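Local coordinates for cytosolic IMP-GMP specific 5'-nucleotidase (Legionella pneumophila subsp. pneumophila, PDB 4OHF), which probably hydrolyses the 5'-phosphate of selected nucleoside monophosphates such as IMP and GMP, with a magnesium ion at its active site, at residues 37-42 against 171-176; 46-51 against 161-166. All coordinates share one frame; numbering follows the deposited sequence.

Contact 1 of 2, residues 37-42 against 171-176; sequences ESLVYD and GTLKNI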
ATOM      1  N   GLU B  37     -12.681  -4.223  33.774  1.00 46.19           N
ATOM      2  CA  GLU B  37     -13.151  -3.368  32.682  1.00 48.26           C
ATOM      3  C   GLU B  37     -13.535  -2.024  33.275  1.00 48.05           C
ATOM      4  O   GLU B  37     -13.149  -0.980  32.772  1.00 48.70           O
ATOM      5  CB  GLU B  37     -14.377  -3.954  31.981  1.00 50.03           C
ATOM      6  CG  GLU B  37     -14.114  -5.083  31.016  1.00 54.71           C
ATOM      7  CD  GLU B  37     -13.235  -4.689  29.835  1.00 58.31           C
ATOM      8  OE1 GLU B  37     -13.113  -3.483  29.518  1.00 55.57           O
ATOM      9  OE2 GLU B  37     -12.670  -5.615  29.208  1.00 62.75           O
ATOM     10  N   SER B  38     -14.306  -2.073  34.352  1.00 49.05           N
ATOM     11  CA  SER B  38     -14.751  -0.874  35.041  1.00 49.72           C
ATOM     12  C   SER B  38     -13.593   0.040  35.427  1.00 48.55           C
ATOM     13  O   SER B  38     -13.670   1.255  35.227  1.00 49.36           O
ATOM     14  CB  SER B  38     -15.539  -1.254  36.290  1.00 49.91           C
ATOM     15  OG  SER B  38     -15.868  -0.088  37.019  1.00 53.85           O
ATOM     16  N   LEU B  39     -12.524  -0.536  35.975  1.00 46.12           N
ATOM     17  CA  LEU B  39     -11.371   0.257  36.367  1.00 45.87           C
ATOM     18  C   LEU B  39     -10.857   0.982  35.126  1.00 47.13           C
ATOM     19  O   LEU B  39     -10.742   2.213  35.118  1.00 48.13           O
ATOM     20  CB  LEU B  39     -10.266  -0.639  36.930  1.00 45.44           C
ATOM     21  CG  LEU B  39      -9.312  -0.074  37.992  1.00 45.30           C
ATOM     22  CD1 LEU B  39      -7.972  -0.760  37.852  1.00 44.34           C
ATOM     23  CD2 LEU B  39      -9.139   1.431  37.848  1.00 46.05           C
ATOM     24  N   VAL B  40     -10.555   0.218  34.074  1.00 47.08           N
ATOM     25  CA  VAL B  40     -10.059   0.798  32.833  1.00 47.78           C
ATOM     26  C   VAL B  40     -10.994   1.895  32.364  1.00 47.66           C
ATOM     27  O   VAL B  40     -10.547   2.954  31.941  1.00 50.19           O
ATOM     28  CB  VAL B  40      -9.923  -0.252  31.710  1.00 49.33           C
ATOM     29  CG1 VAL B  40      -9.547   0.433  30.402  1.00 49.08           C
ATOM     30  CG2 VAL B  40      -8.851  -1.263  32.077  1.00 47.63           C
ATOM     31  N   TYR B  41     -12.292   1.649  32.438  1.00 46.54           N
ATOM     32  CA  TYR B  41     -13.252   2.657  32.030  1.00 47.96           C
ATOM     33  C   TYR B  41     -13.005   3.934  32.844  1.00 49.66           C
ATOM     34  O   TYR B  41     -12.754   5.000  32.266  1.00 49.11           O
ATOM     35  CB  TYR B  41     -14.673   2.135  32.235  1.00 48.09           C
ATOM     36  CG  TYR B  41     -15.775   3.137  31.940  1.00 50.24           C
ATOM     37  CD1 TYR B  41     -16.278   3.960  32.945  1.00 50.00           C
ATOM     38  CD2 TYR B  41     -16.342   3.231  30.669  1.00 49.36           C
ATOM     39  CE1 TYR B  41     -17.320   4.840  32.697  1.00 51.06           C
ATOM     40  CE2 TYR B  41     -17.381   4.110  30.410  1.00 49.46           C
ATOM     41  CZ  TYR B  41     -17.869   4.913  31.429  1.00 50.83           C
ATOM     42  OH  TYR B  41     -18.906   5.788  31.191  1.00 47.80           O
ATOM     43  N   ASP B  42     -13.050   3.827  34.175  1.00 49.59           N
ATOM     44  CA  ASP B  42     -12.818   4.991  35.028  1.00 49.84           C
ATOM     45  C   ASP B  42     -11.495   5.690  34.713  1.00 51.30           C
ATOM     46  O   ASP B  42     -11.480   6.852  34.334  1.00 52.57           O
ATOM     47  CB  ASP B  42     -12.830   4.605  36.507  1.00 48.54           C
ATOM     48  CG  ASP B  42     -14.178   4.089  36.971  1.00 49.21           C
ATOM     49  OD1 ASP B  42     -15.201   4.441  36.348  1.00 49.94           O
ATOM     50  OD2 ASP B  42     -14.220   3.339  37.971  1.00 48.68           O
ATOM     51  N   GLY B 171       1.162   3.239  34.646  1.00 70.57           N
ATOM     52  CA  GLY B 171       1.389   2.355  35.763  1.00 69.69           C
ATOM     53  C   GLY B 171       0.271   2.647  36.742  1.00 68.60           C
ATOM     54  O   GLY B 171       0.174   2.030  37.803  1.00 69.26           O
ATOM     55  N   THR B 172      -0.574   3.607  36.384  1.00 67.22           N
ATOM     56  CA  THR B 172      -1.712   3.975  37.221  1.00 66.03           C
ATOM     57  C   THR B 172      -2.638   2.768  37.405  1.00 63.57           C
ATOM     58  O   THR B 172      -3.152   2.530  38.494  1.00 62.09           O
ATOM     59  CB  THR B 172      -2.519   5.147  36.590  1.00 68.53           C
ATOM     60  OG1 THR B 172      -2.455   5.063  35.156  1.00 71.88           O
ATOM     61  CG2 THR B 172      -1.955   6.490  37.035  1.00 69.30           C
ATOM     62  N   LEU B 173      -2.833   2.001  36.334  1.00 61.23           N
ATOM     63  CA  LEU B 173      -3.682   0.820  36.376  1.00 58.20           C
ATOM     64  C   LEU B 173      -3.008  -0.244  37.238  1.00 58.44           C
ATOM     65  O   LEU B 173      -3.654  -0.868  38.081  1.00 56.83           O
ATOM     66  CB  LEU B 173      -3.892   0.267  34.963  1.00 56.86           C
ATOM     67  CG  LEU B 173      -5.136  -0.568  34.643  1.00 56.13           C
ATOM     68  CD1 LEU B 173      -4.849  -1.398  33.406  1.00 54.69           C
ATOM     69  CD2 LEU B 173      -5.496  -1.472  35.795  1.00 55.83           C
ATOM     70  N   LYS B 174      -1.704  -0.434  37.027  1.00 57.77           N
ATOM     71  CA  LYS B 174      -0.938  -1.439  37.764  1.00 58.66           C
ATOM     72  C   LYS B 174      -0.982  -1.210  39.271  1.00 58.15           C
ATOM     73  O   LYS B 174      -1.277  -2.126  40.040  1.00 56.50           O
ATOM     74  CB  LYS B 174       0.524  -1.448  37.311  1.00 58.48           C
ATOM     75  CG  LYS B 174       0.751  -1.643  35.824  1.00 61.66           C
ATOM     76  CD  LYS B 174       0.576  -3.091  35.392  1.00 64.01           C
ATOM     77  CE  LYS B 174       1.036  -3.260  33.947  1.00 65.58           C
ATOM     78  NZ  LYS B 174       0.773  -4.624  33.416  1.00 67.37           N
ATOM     79  N   ASN B 175      -0.684   0.014  39.692  1.00 58.10           N
ATOM     80  CA  ASN B 175      -0.663   0.332  41.114  1.00 59.10           C
ATOM     81  C   ASN B 175      -2.006   0.096  41.786  1.00 58.11           C
ATOM     82  O   ASN B 175      -2.063  -0.416  42.905  1.00 57.17           O
ATOM     83  CB  ASN B 175      -0.211   1.780  41.341  1.00 61.47           C
ATOM     84  CG  ASN B 175       1.275   1.989  41.042  1.00 63.66           C
ATOM     85  OD1 ASN B 175       2.051   1.029  40.935  1.00 63.62           O
ATOM     86  ND2 ASN B 175       1.678   3.254  40.923  1.00 65.30           N
ATOM     87  N   ILE B 176      -3.084   0.466  41.106  1.00 57.29           N
ATOM     88  CA  ILE B 176      -4.410   0.273  41.659  1.00 54.71           C
ATOM     89  C   ILE B 176      -4.754  -1.206  41.836  1.00 54.75           C
ATOM     90  O   ILE B 176      -5.324  -1.583  42.859  1.00 54.18           O
ATOM     91  CB  ILE B 176      -5.494   0.927  40.788  1.00 53.73           C
ATOM     92  CG1 ILE B 176      -5.356   2.443  40.839  1.00 52.71           C
ATOM     93  CG2 ILE B 176      -6.866   0.534  41.294  1.00 51.21           C
ATOM     94  CD1 ILE B 176      -6.393   3.176  40.022  1.00 53.41           C
TER
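With chi1 at -150° in L39 and -155° in L173, each leucine carries its CG roughly anti to its own backbone N, and the two methyl ends are swung into the gap between the helices, where L39 CD1 lies 3.3 Å from L173 CD2. L173 uses both methyls, CD2 on L39 and CD1 on V40. I176, one turn further along the same helix, takes up the rest of the leucine: its CG2 sits 3.8 Å from L39 CD1, while the tip of its longer branch, CD1, comes to 3.9 Å from L39 CD2. L39 thus puts one methyl against both partners and the other against I176 alone. V40 adds a looser touch, its CG2 being 4.2 Å from L173 CD1. Helix 172-178 packs here on helix 33-51 of this HAD-clan nucleotidase, the short segments running 136° apart with axes 10.9 Å apart at closest approach. F36 and L43 of helix 33-51 extend the same greasy face, both meeting L173, and F128 lies against V40. The L173 side chain is about 8 Å from that of D25, a magnesium ligand. With no hydrogen bond across the pair, L39, V40, L173 and I176 hold it by apolar packing alone.

Contact 2 of 2, residues 46-51 against 161-166; sequences ERLAES and QYCVDK
C163 meets two neighbouring residues of the other helix at once. Its sulfur is 3.3 Å from L48 CD2, a plain apolar touch, and 3.6 Å from R47 CG, so it is the aliphatic foot of the arginine and not its charged end that packs on the cysteine. With chi1 at -67°, SG stands anti to the carbonyl carbon of C163, and this directs it at the opposite helix. The second half of the contact belongs to the far end of R47. Its chain starts with CG anti to the backbone N, then bends at chi2 and again at chi3, which brings the guanidinium round toward K166. There NH1 is 3.1 Å from K166 CG, with that methylene at the edge of the guanidinium and near its plane. The lysine amine leads off elsewhere: NZ is 6.3 Å from R47 NH1, so the two like charges do not meet.

What positions the guanidinium lies just beyond, in D170, whose OD2 forms a salt bridge with R47 NH2 and probably offsets much of the arginine's charge. At the other end of R47, its carbonyl O takes two bonds from S51, one from the backbone N and one from OG at 2.7 Å, closing the last turn of the helix.

The segments cross at 109°, with R47 and C163 the nearest pair of CA atoms; this steep crossing packs helix 153-170 across the C-terminal part of helix 33-51. V44, a turn earlier on helix 33-51, touches both C163 and V164. F52, just past the end of that helix, lies on C163 and meets the ring of Y162 steeply, while helix 129-143 packs against L48 through L135 and L139.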
ATOM      1  N   GLU B  46     -11.339   9.385  33.180  1.00 69.60           N
ATOM      2  CA  GLU B  46     -10.703  10.402  33.998  1.00 72.40           C
ATOM      3  C   GLU B  46      -9.631  11.129  33.201  1.00 73.47           C
ATOM      4  O   GLU B  46      -9.658  12.350  33.082  1.00 74.71           O
ATOM      5  CB  GLU B  46     -10.082   9.742  35.222  1.00 74.02           C
ATOM      6  CG  GLU B  46      -9.226  10.645  36.078  1.00 76.67           C
ATOM      7  CD  GLU B  46      -8.317   9.845  36.988  1.00 77.64           C
ATOM      8  OE1 GLU B  46      -8.842   9.036  37.787  1.00 77.45           O
ATOM      9  OE2 GLU B  46      -7.082  10.018  36.894  1.00 79.08           O
ATOM     10  N   ARG B  47      -8.694  10.366  32.649  1.00 75.23           N
ATOM     11  CA  ARG B  47      -7.593  10.925  31.864  1.00 76.97           C
ATOM     12  C   ARG B  47      -8.070  11.828  30.728  1.00 77.99           C
ATOM     13  O   ARG B  47      -7.313  12.667  30.237  1.00 77.93           O
ATOM     14  CB  ARG B  47      -6.720   9.796  31.301  1.00 76.75           C
ATOM     15  CG  ARG B  47      -5.534  10.270  30.478  1.00 78.09           C
ATOM     16  CD  ARG B  47      -4.642  11.175  31.294  1.00 80.17           C
ATOM     17  NE  ARG B  47      -4.101  10.479  32.452  1.00 83.18           N
ATOM     18  CZ  ARG B  47      -2.986   9.754  32.434  1.00 84.83           C
ATOM     19  NH1 ARG B  47      -2.287   9.639  31.308  1.00 85.19           N
ATOM     20  NH2 ARG B  47      -2.579   9.135  33.540  1.00 85.23           N
ATOM     21  N   LEU B  48      -9.323  11.657  30.313  1.00 79.33           N
ATOM     22  CA  LEU B  48      -9.889  12.474  29.244  1.00 80.53           C
ATOM     23  C   LEU B  48     -10.282  13.858  29.744  1.00 81.21           C
ATOM     24  O   LEU B  48      -9.934  14.872  29.140  1.00 81.26           O
ATOM     25  CB  LEU B  48     -11.119  11.796  28.643  1.00 79.73           C
ATOM     26  CG  LEU B  48     -10.848  10.687  27.633  1.00 79.91           C
ATOM     27  CD1 LEU B  48     -12.163  10.047  27.215  1.00 79.48           C
ATOM     28  CD2 LEU B  48     -10.120  11.271  26.428  1.00 79.53           C
ATOM     29  N   ALA B  49     -11.011  13.890  30.851  1.00 82.46           N
ATOM     30  CA  ALA B  49     -11.463  15.141  31.435  1.00 84.83           C
ATOM     31  C   ALA B  49     -10.309  15.958  31.998  1.00 86.16           C
ATOM     32  O   ALA B  49     -10.470  17.146  32.286  1.00 86.76           O
ATOM     33  CB  ALA B  49     -12.477  14.864  32.534  1.00 84.92           C
ATOM     34  N   GLU B  50      -9.147  15.328  32.146  1.00 86.85           N
ATOM     35  CA  GLU B  50      -7.994  16.018  32.704  1.00 87.37           C
ATOM     36  C   GLU B  50      -6.939  16.446  31.696  1.00 87.29           C
ATOM     37  O   GLU B  50      -6.695  17.639  31.526  1.00 87.50           O
ATOM     38  CB  GLU B  50      -7.361  15.158  33.799  1.00 88.13           C
ATOM     39  CG  GLU B  50      -8.343  14.824  34.919  1.00 90.42           C
ATOM     40  CD  GLU B  50      -7.697  14.131  36.108  1.00 91.73           C
ATOM     41  OE1 GLU B  50      -8.430  13.786  37.065  1.00 90.97           O
ATOM     42  OE2 GLU B  50      -6.460  13.937  36.083  1.00 92.59           O
ATOM     43  N   SER B  51      -6.314  15.489  31.020  1.00 87.45           N
ATOM     44  CA  SER B  51      -5.275  15.831  30.058  1.00 87.74           C
ATOM     45  C   SER B  51      -5.810  16.222  28.683  1.00 87.84           C
ATOM     46  O   SER B  51      -5.051  16.677  27.824  1.00 88.26           O
ATOM     47  CB  SER B  51      -4.277  14.674  29.920  1.00 88.38           C
ATOM     48  OG  SER B  51      -4.895  13.519  29.387  1.00 88.75           O
ATOM     49  N   GLN B 161      -8.178   6.320  22.497  1.00 64.65           N
ATOM     50  CA  GLN B 161      -7.140   5.300  22.315  1.00 65.67           C
ATOM     51  C   GLN B 161      -5.855   5.758  22.978  1.00 66.53           C
ATOM     52  O   GLN B 161      -5.122   4.958  23.557  1.00 67.49           O
ATOM     53  CB  GLN B 161      -6.878   5.031  20.830  1.00 65.66           C
ATOM     54  CG  GLN B 161      -5.794   3.981  20.566  1.00 66.24           C
ATOM     55  CD  GLN B 161      -6.132   2.612  21.147  1.00 66.42           C
ATOM     56  OE1 GLN B 161      -7.203   2.058  20.881  1.00 68.14           O
ATOM     57  NE2 GLN B 161      -5.217   2.059  21.938  1.00 64.36           N
ATOM     58  N   TYR B 162      -5.588   7.056  22.891  1.00 67.42           N
ATOM     59  CA  TYR B 162      -4.398   7.626  23.493  1.00 68.31           C
ATOM     60  C   TYR B 162      -4.426   7.415  25.003  1.00 67.36           C
ATOM     61  O   TYR B 162      -3.429   6.998  25.595  1.00 68.04           O
ATOM     62  CB  TYR B 162      -4.307   9.120  23.165  1.00 71.40           C
ATOM     63  CG  TYR B 162      -3.137   9.835  23.816  1.00 74.31           C
ATOM     64  CD1 TYR B 162      -3.266  10.431  25.073  1.00 75.93           C
ATOM     65  CD2 TYR B 162      -1.899   9.911  23.180  1.00 75.63           C
ATOM     66  CE1 TYR B 162      -2.188  11.087  25.679  1.00 76.81           C
ATOM     67  CE2 TYR B 162      -0.817  10.560  23.776  1.00 76.84           C
ATOM     68  CZ  TYR B 162      -0.968  11.145  25.025  1.00 77.54           C
ATOM     69  OH  TYR B 162       0.104  11.777  25.618  1.00 79.90           O
ATOM     70  N   CYS B 163      -5.565   7.702  25.623  1.00 65.47           N
ATOM     71  CA  CYS B 163      -5.694   7.524  27.060  1.00 65.77           C
ATOM     72  C   CYS B 163      -5.491   6.078  27.475  1.00 65.80           C
ATOM     73  O   CYS B 163      -4.810   5.807  28.472  1.00 65.86           O
ATOM     74  CB  CYS B 163      -7.063   7.979  27.529  1.00 66.80           C
ATOM     75  SG  CYS B 163      -7.323   9.730  27.359  1.00 68.29           S
ATOM     76  N   VAL B 164      -6.083   5.157  26.715  1.00 65.07           N
ATOM     77  CA  VAL B 164      -5.961   3.733  27.007  1.00 64.86           C
ATOM     78  C   VAL B 164      -4.491   3.318  27.005  1.00 65.71           C
ATOM     79  O   VAL B 164      -4.035   2.608  27.906  1.00 63.59           O
ATOM     80  CB  VAL B 164      -6.725   2.851  25.973  1.00 63.94           C
ATOM     81  CG1 VAL B 164      -6.638   1.396  26.388  1.00 63.53           C
ATOM     82  CG2 VAL B 164      -8.176   3.268  25.878  1.00 61.82           C
ATOM     83  N   ASP B 165      -3.754   3.759  25.986  1.00 67.76           N
ATOM     84  CA  ASP B 165      -2.334   3.426  25.887  1.00 70.95           C
ATOM     85  C   ASP B 165      -1.579   4.069  27.043  1.00 71.46           C
ATOM     86  O   ASP B 165      -0.689   3.453  27.640  1.00 72.52           O
ATOM     87  CB  ASP B 165      -1.732   3.918  24.563  1.00 71.97           C
ATOM     88  CG  ASP B 165      -2.415   3.322  23.345  1.00 74.25           C
ATOM     89  OD1 ASP B 165      -2.759   2.114  23.378  1.00 76.18           O
ATOM     90  OD2 ASP B 165      -2.594   4.066  22.348  1.00 73.64           O
ATOM     91  N   LYS B 166      -1.941   5.309  27.357  1.00 70.99           N
ATOM     92  CA  LYS B 166      -1.290   6.036  28.434  1.00 71.95           C
ATOM     93  C   LYS B 166      -1.513   5.341  29.764  1.00 72.04           C
ATOM     94  O   LYS B 166      -0.564   5.010  30.474  1.00 71.70           O
ATOM     95  CB  LYS B 166      -1.829   7.461  28.513  1.00 72.70           C
ATOM     96  CG  LYS B 166      -0.772   8.480  28.911  1.00 75.78           C
ATOM     97  CD  LYS B 166       0.335   8.540  27.853  1.00 76.75           C
ATOM     98  CE  LYS B 166       1.416   9.549  28.200  1.00 77.72           C
ATOM     99  NZ  LYS B 166       2.439   9.633  27.111  1.00 76.60           N
TER

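Both contacts are made along helix 33-51, their centres 11 Å apart: contact 1 near its start, contact 2 at its C-terminal end. The partners come much later and in reverse order, first 161-166 on helix 153-170, then 171-176 on helix 172-178, with G171 as the joint between them. Helix 172-178 runs partly against helix 33-51 (136°), while helix 153-170 crosses it steeply (109°). All these helices and the five-stranded antiparallel sheet fall, in sequence, between strands 19-22 and 204-208, neighbours in the large sheet, consistent with a cap inserted into a HAD core. Contact 1 is the nearer to the magnesium site, with the L173 side chain about 11 Å from the ion; contact 2 lies away from the known sites.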